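Local coordinates for protein glycerophosphodiester phosphodiesterase (Cytophaga hutchinsonii ATCC 33406, PDB 3CH0) that is a bacterial member of the glycerophosphoryl diester phosphodiesterase family, a group of proteins built on the TIM-barrel fold, at residues P149-F154 / D177-E182; L157-I162 / S186-I191. All blocks are in the same frame, centred on the assembly; numbering follows the deposited sequence. Where two conformers were deposited one is given.

Contact 1: residues P149-F154 / D177-E182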
loop_
_atom_site.group_PDB
_atom_site.type_symbol
_atom_site.label_atom_id
_atom_site.label_comp_id
_atom_site.label_asym_id
_atom_site.label_seq_id
_atom_site.Cartn_x
_atom_site.Cartn_y
_atom_site.Cartn_z
ATOM N N PRO A 149 -10.415 -11.809 -7.830
ATOM C CA PRO A 149 -11.756 -11.753 -8.443
ATOM C C PRO A 149 -11.876 -10.641 -9.518
ATOM O O PRO A 149 -10.988 -9.849 -9.726
ATOM C CB PRO A 149 -12.659 -11.403 -7.268
ATOM C CG PRO A 149 -11.827 -11.652 -5.995
ATOM C CD PRO A 149 -10.428 -11.408 -6.405
ATOM N N ASN A 150 -13.037 -10.633 -10.141
ATOM C CA ASN A 150 -13.481 -9.466 -10.888
ATOM C C ASN A 150 -13.498 -8.219 -10.020
ATOM O O ASN A 150 -13.554 -8.269 -8.776
ATOM C CB ASN A 150 -14.882 -9.754 -11.495
ATOM C CG ASN A 150 -15.915 -10.117 -10.426
ATOM O OD1 ASN A 150 -15.761 -11.154 -9.770
ATOM N ND2 ASN A 150 -16.945 -9.286 -10.248
ATOM N N ILE A 151 -13.508 -7.087 -10.715
ATOM C CA ILE A 151 -13.366 -5.786 -10.078
ATOM C C ILE A 151 -14.420 -5.582 -9.000
ATOM O O ILE A 151 -14.100 -5.139 -7.905
ATOM C CB ILE A 151 -13.355 -4.651 -11.126
ATOM C CG1 ILE A 151 -12.046 -4.626 -11.876
ATOM C CG2 ILE A 151 -13.719 -3.320 -10.504
ATOM C CD1 ILE A 151 -10.851 -4.084 -11.064
ATOM N N ALA A 152 -15.696 -5.798 -9.339
ATOM C CA ALA A 152 -16.763 -5.536 -8.361
ATOM C C ALA A 152 -16.559 -6.316 -7.073
ATOM O O ALA A 152 -16.708 -5.742 -5.991
ATOM C CB ALA A 152 -18.164 -5.823 -8.953
ATOM N N LEU A 153 -16.264 -7.594 -7.190
ATOM C CA LEU A 153 -16.118 -8.470 -6.000
ATOM C C LEU A 153 -14.878 -8.057 -5.201
ATOM O O LEU A 153 -14.933 -8.023 -3.957
ATOM C CB LEU A 153 -16.050 -9.967 -6.372
ATOM C CG LEU A 153 -15.970 -10.927 -5.177
ATOM C CD1 LEU A 153 -17.090 -10.635 -4.131
ATOM C CD2 LEU A 153 -15.905 -12.349 -5.735
ATOM N N PHE A 154 -13.744 -7.840 -5.897
ATOM C CA PHE A 154 -12.495 -7.428 -5.229
ATOM C C PHE A 154 -12.811 -6.183 -4.407
ATOM O O PHE A 154 -12.512 -6.090 -3.223
ATOM C CB PHE A 154 -11.414 -7.211 -6.294
ATOM C CG PHE A 154 -9.970 -7.277 -5.817
ATOM C CD1 PHE A 154 -9.596 -6.942 -4.517
ATOM C CD2 PHE A 154 -8.979 -7.575 -6.743
ATOM C CE1 PHE A 154 -8.294 -6.944 -4.130
ATOM C CE2 PHE A 154 -7.626 -7.590 -6.354
ATOM C CZ PHE A 154 -7.299 -7.268 -5.038
ATOM N N ASP A 177 -4.944 0.334 -11.155
ATOM C CA ASP A 177 -5.965 -0.226 -12.075
ATOM C C ASP A 177 -7.073 0.795 -12.170
ATOM O O ASP A 177 -7.851 0.930 -11.243
ATOM C CB ASP A 177 -6.485 -1.553 -11.539
ATOM C CG ASP A 177 -7.366 -2.293 -12.514
ATOM O OD1 ASP A 177 -7.805 -1.689 -13.528
ATOM O OD2 ASP A 177 -7.599 -3.472 -12.253
ATOM N N VAL A 178 -7.135 1.548 -13.287
ATOM C CA VAL A 178 -8.190 2.542 -13.474
ATOM C C VAL A 178 -9.594 1.960 -13.321
ATOM O O VAL A 178 -10.511 2.646 -12.918
ATOM C CB VAL A 178 -8.013 3.298 -14.797
ATOM C CG1 VAL A 178 -6.759 4.184 -14.727
ATOM C CG2 VAL A 178 -7.998 2.350 -16.007
ATOM N N ARG A 179 -9.768 0.680 -13.607
ATOM C CA ARG A 179 -11.085 0.043 -13.495
ATOM C C ARG A 179 -11.511 0.012 -12.046
ATOM O O ARG A 179 -12.711 0.149 -11.729
ATOM C CB ARG A 179 -11.036 -1.390 -13.989
ATOM C CG ARG A 179 -10.543 -1.586 -15.463
ATOM C CD ARG A 179 -10.462 -3.051 -15.840
ATOM N NE ARG A 179 -9.623 -3.786 -14.872
ATOM C CZ ARG A 179 -9.673 -5.088 -14.652
ATOM N NH1 ARG A 179 -10.491 -5.865 -15.346
ATOM N NH2 ARG A 179 -8.930 -5.636 -13.690
ATOM N N ALA A 180 -10.584 -0.314 -11.146
ATOM C CA ALA A 180 -10.907 -0.369 -9.718
ATOM C C ALA A 180 -11.223 1.071 -9.233
ATOM O O ALA A 180 -12.178 1.286 -8.467
ATOM C CB ALA A 180 -9.732 -0.946 -8.907
ATOM N N LEU A 181 -10.480 2.098 -9.706
ATOM C CA LEU A 181 -10.783 3.477 -9.314
ATOM C C LEU A 181 -12.178 3.935 -9.804
ATOM O O LEU A 181 -12.922 4.568 -9.091
ATOM C CB LEU A 181 -9.673 4.410 -9.748
ATOM C CG LEU A 181 -8.289 4.087 -9.210
ATOM C CD1 LEU A 181 -7.236 4.977 -9.903
ATOM C CD2 LEU A 181 -8.282 4.198 -7.683
ATOM N N GLU A 182 -12.499 3.583 -11.048
ATOM C CA GLU A 182 -13.815 3.959 -11.587
ATOM C C GLU A 182 -14.935 3.308 -10.793
ATOM O O GLU A 182 -15.987 3.934 -10.496
ATOM C CB GLU A 182 -13.946 3.596 -13.070
ATOM C CG GLU A 182 -13.033 4.373 -13.989
ATOM C CD GLU A 182 -13.355 5.827 -14.202
ATOM O OE1 GLU A 182 -14.401 6.358 -13.727
ATOM O OE2 GLU A 182 -12.531 6.499 -14.902
#
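I151 and A180 bring the first turns of helices 151-164 and 178-187 together, with their CA atoms 6.0 Å apart, close enough for the branched side chain of I151 to reach the second helix directly. Its CG1 lies over the centre of the R179 guanidinium, 3.6 Å above the plane, so the branched aliphatic group rests on a flat face while the D177 carboxylate takes the edge. The terminal methyl reaches further, with I151 CD1 3.5 Å from D177 OD2 and 4.0 Å from A180 CB; the small alanine leaves room for this approach. In I151, chi1 of -74° sets CG1 beside the backbone N, and chi2 of -74° carries CD1 on toward D177 and A180.

D177 fixes the rotation of the guanidinium, which grips the carboxylate side-on. R179 NE to D177 OD1 is 3.1 Å and R179 NH2 to D177 OD2 is 2.9 Å, both through syn lone pairs and nearly in the guanidinium plane. D177, at the N-cap position, also takes a capping bond at OD1 from R179 N, from above the carboxylate plane. S139 hydrogen-bonds to D177 OD2 and D144 forms a salt bridge with R179 NH1, so the buried carboxylate and the arginine are both further satisfied. Here two successive outer helices of a TIM barrel pack by their N-terminal ends, the second capped by D177 just after strand 171-175.

Contact 2: residues L157-I162 / S186-I191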
loop_
_atom_site.group_PDB
_atom_site.type_symbol
_atom_site.label_atom_id
_atom_site.label_comp_id
_atom_site.label_asym_id
_atom_site.label_seq_id
_atom_site.Cartn_x
_atom_site.Cartn_y
_atom_site.Cartn_z
ATOM N N LEU A 157 -15.478 -6.695 -1.459
ATOM C CA LEU A 157 -14.944 -7.397 -0.277
ATOM C C LEU A 157 -14.097 -6.439 0.577
ATOM O O LEU A 157 -14.181 -6.444 1.822
ATOM C CB LEU A 157 -14.095 -8.574 -0.671
ATOM C CG LEU A 157 -14.865 -9.746 -1.259
ATOM C CD1 LEU A 157 -13.936 -10.752 -1.916
ATOM C CD2 LEU A 157 -15.797 -10.460 -0.208
ATOM N N VAL A 158 -13.272 -5.614 -0.066
ATOM C CA VAL A 158 -12.460 -4.626 0.683
ATOM C C VAL A 158 -13.351 -3.631 1.390
ATOM O O VAL A 158 -13.128 -3.313 2.575
ATOM C CB VAL A 158 -11.439 -3.925 -0.282
ATOM C CG1 VAL A 158 -10.754 -2.676 0.321
ATOM C CG2 VAL A 158 -10.436 -4.993 -0.735
ATOM N N VAL A 159 -14.329 -3.089 0.655
ATOM C CA VAL A 159 -15.184 -2.053 1.184
ATOM C C VAL A 159 -16.058 -2.567 2.357
ATOM O O VAL A 159 -16.265 -1.804 3.316
ATOM C CB VAL A 159 -15.988 -1.368 0.077
ATOM C CG1 VAL A 159 -17.068 -0.460 0.715
ATOM C CG2 VAL A 159 -15.043 -0.588 -0.850
ATOM N N ALA A 160 -16.489 -3.812 2.292
ATOM C CA ALA A 160 -17.246 -4.420 3.379
ATOM C C ALA A 160 -16.440 -4.302 4.684
ATOM O O ALA A 160 -17.005 -4.003 5.751
ATOM C CB ALA A 160 -17.607 -5.867 3.094
ATOM N N GLU A 161 -15.134 -4.502 4.605
ATOM C CA GLU A 161 -14.295 -4.453 5.802
ATOM C C GLU A 161 -14.110 -3.027 6.332
ATOM O O GLU A 161 -14.057 -2.818 7.545
ATOM C CB GLU A 161 -12.959 -5.161 5.539
ATOM C CG GLU A 161 -13.094 -6.638 5.204
ATOM C CD GLU A 161 -13.860 -7.416 6.278
ATOM O OE1 GLU A 161 -13.491 -7.295 7.462
ATOM O OE2 GLU A 161 -14.826 -8.129 5.937
ATOM N N ILE A 162 -13.979 -2.053 5.427
ATOM C CA ILE A 162 -13.923 -0.653 5.743
ATOM C C ILE A 162 -15.190 -0.179 6.467
ATOM O O ILE A 162 -15.113 0.477 7.471
ATOM C CB ILE A 162 -13.655 0.226 4.450
ATOM C CG1 ILE A 162 -12.249 -0.102 3.901
ATOM C CG2 ILE A 162 -13.815 1.736 4.691
ATOM C CD1 ILE A 162 -12.020 0.382 2.465
ATOM N N SER A 186 -17.773 5.307 -8.511
ATOM C CA SER A 186 -19.215 5.293 -8.781
ATOM C C SER A 186 -20.052 4.556 -7.733
ATOM O O SER A 186 -21.228 4.921 -7.549
ATOM C CB SER A 186 -19.502 4.708 -10.138
ATOM O OG SER A 186 -19.248 3.330 -10.154
ATOM N N GLN A 187 -19.492 3.519 -7.080
ATOM C CA GLN A 187 -20.217 2.768 -6.084
ATOM C C GLN A 187 -20.060 3.264 -4.643
ATOM O O GLN A 187 -20.997 3.180 -3.810
ATOM C CB GLN A 187 -19.844 1.290 -6.160
ATOM C CG GLN A 187 -20.105 0.668 -7.520
ATOM C CD GLN A 187 -21.509 0.994 -8.067
ATOM O OE1 GLN A 187 -22.530 0.701 -7.421
ATOM N NE2 GLN A 187 -21.558 1.668 -9.213
ATOM N N TYR A 188 -18.868 3.775 -4.339
ATOM C CA TYR A 188 -18.506 4.172 -2.979
ATOM C C TYR A 188 -17.836 5.531 -2.966
ATOM O O TYR A 188 -16.690 5.673 -2.561
ATOM C CB TYR A 188 -17.586 3.105 -2.341
ATOM C CG TYR A 188 -18.157 1.731 -2.398
ATOM C CD1 TYR A 188 -19.324 1.396 -1.688
ATOM C CD2 TYR A 188 -17.563 0.767 -3.166
ATOM C CE1 TYR A 188 -19.867 0.126 -1.746
ATOM C CE2 TYR A 188 -18.072 -0.497 -3.268
ATOM C CZ TYR A 188 -19.253 -0.851 -2.524
ATOM O OH TYR A 188 -19.755 -2.125 -2.670
ATOM N N PRO A 189 -18.539 6.573 -3.426
ATOM C CA PRO A 189 -17.944 7.912 -3.591
ATOM C C PRO A 189 -17.445 8.575 -2.329
ATOM O O PRO A 189 -16.720 9.563 -2.433
ATOM C CB PRO A 189 -19.085 8.731 -4.198
ATOM C CG PRO A 189 -20.277 7.986 -3.814
ATOM C CD PRO A 189 -19.968 6.563 -3.802
ATOM N N ASP A 190 -17.798 8.038 -1.156
ATOM C CA ASP A 190 -17.335 8.618 0.103
ATOM C C ASP A 190 -15.911 8.189 0.490
ATOM O O ASP A 190 -15.327 8.715 1.477
ATOM C CB ASP A 190 -18.296 8.389 1.272
ATOM C CG ASP A 190 -18.628 6.927 1.528
ATOM O OD1 ASP A 190 -18.476 6.069 0.626
ATOM O OD2 ASP A 190 -19.133 6.653 2.656
ATOM N N ILE A 191 -15.330 7.242 -0.259
ATOM C CA ILE A 191 -13.985 6.782 0.075
ATOM C C ILE A 191 -12.976 7.455 -0.841
ATOM O O ILE A 191 -13.097 7.397 -2.049
ATOM C CB ILE A 191 -13.868 5.278 -0.028
ATOM C CG1 ILE A 191 -14.816 4.601 0.969
ATOM C CG2 ILE A 191 -12.368 4.828 0.139
ATOM C CD1 ILE A 191 -14.910 3.091 0.761
#
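The phenol oxygen of Y188 is hydrogen-bonded to D156 OD1, one residue ahead of segment 157-162, at the far end of a side chain whose ring lies against V159. Tyrosine suits the place because it offers a broad apolar face to one helix and a polar tip that can reach the carboxylate on the same helix. A bound 1,2-ethanediol lies about 3 Å from the Y188 side chain and probably comes from the crystallisation liquor.

V159 approaches the ring from above. Its CG1 sits over the centre of the Y188 ring, 3.7 Å from the centroid and 8° off the normal, a CH-pi contact. The second methyl is shifted toward one side of the same face, with V159 CG2 3.7 Å from Y188 CD2. With CG1 anti to the backbone N (chi1 170°), both branches of the valine can bear on the ring. Q187 CB lies 3.8 Å above the opposite face, offset toward the rim, so the ring is sandwiched.

I191 extends the patch beyond the ring. Its nearly straight chain (chi2 171°) sets the end methyl against two residues of the helix: V159 CG2 to I191 CD1 is 4.0 Å, and I162 CG2 to I191 CD1 is 4.3 Å. A type I turn from Y188 to I191, closed by I191 N bonding to Y188 O, brings the Y188 ring and the I191 side chain to the same helix; P189 takes the second position of the turn. M184 and L173 also pack on I191. Between the two segments the contact is apolar and CH-pi in kind, so burial of apolar surface probably supplies most of its stability, while the hydrogen bond to D156 is likely to fix where the ring lies.

Overall arrangement
From the N terminus, the chain passes strand 132-137, enters helix 151-164, passes through strand 171-175, runs along helix 178-187 and turns into strand 192-197. Contact 1 joins the beginnings of the two helices and closes a loop of 22 intervening residues. Contact 2, centred 11 Å away, joins the later part of the first helix to the end of the second and the turn beyond it, closing a loop of 23. Because their segments alternate along the chain, the two loops cross instead of nesting. Together they tie two successive helices side by side on the outside of the barrel, with strand 171-175 as the link between them in the chain.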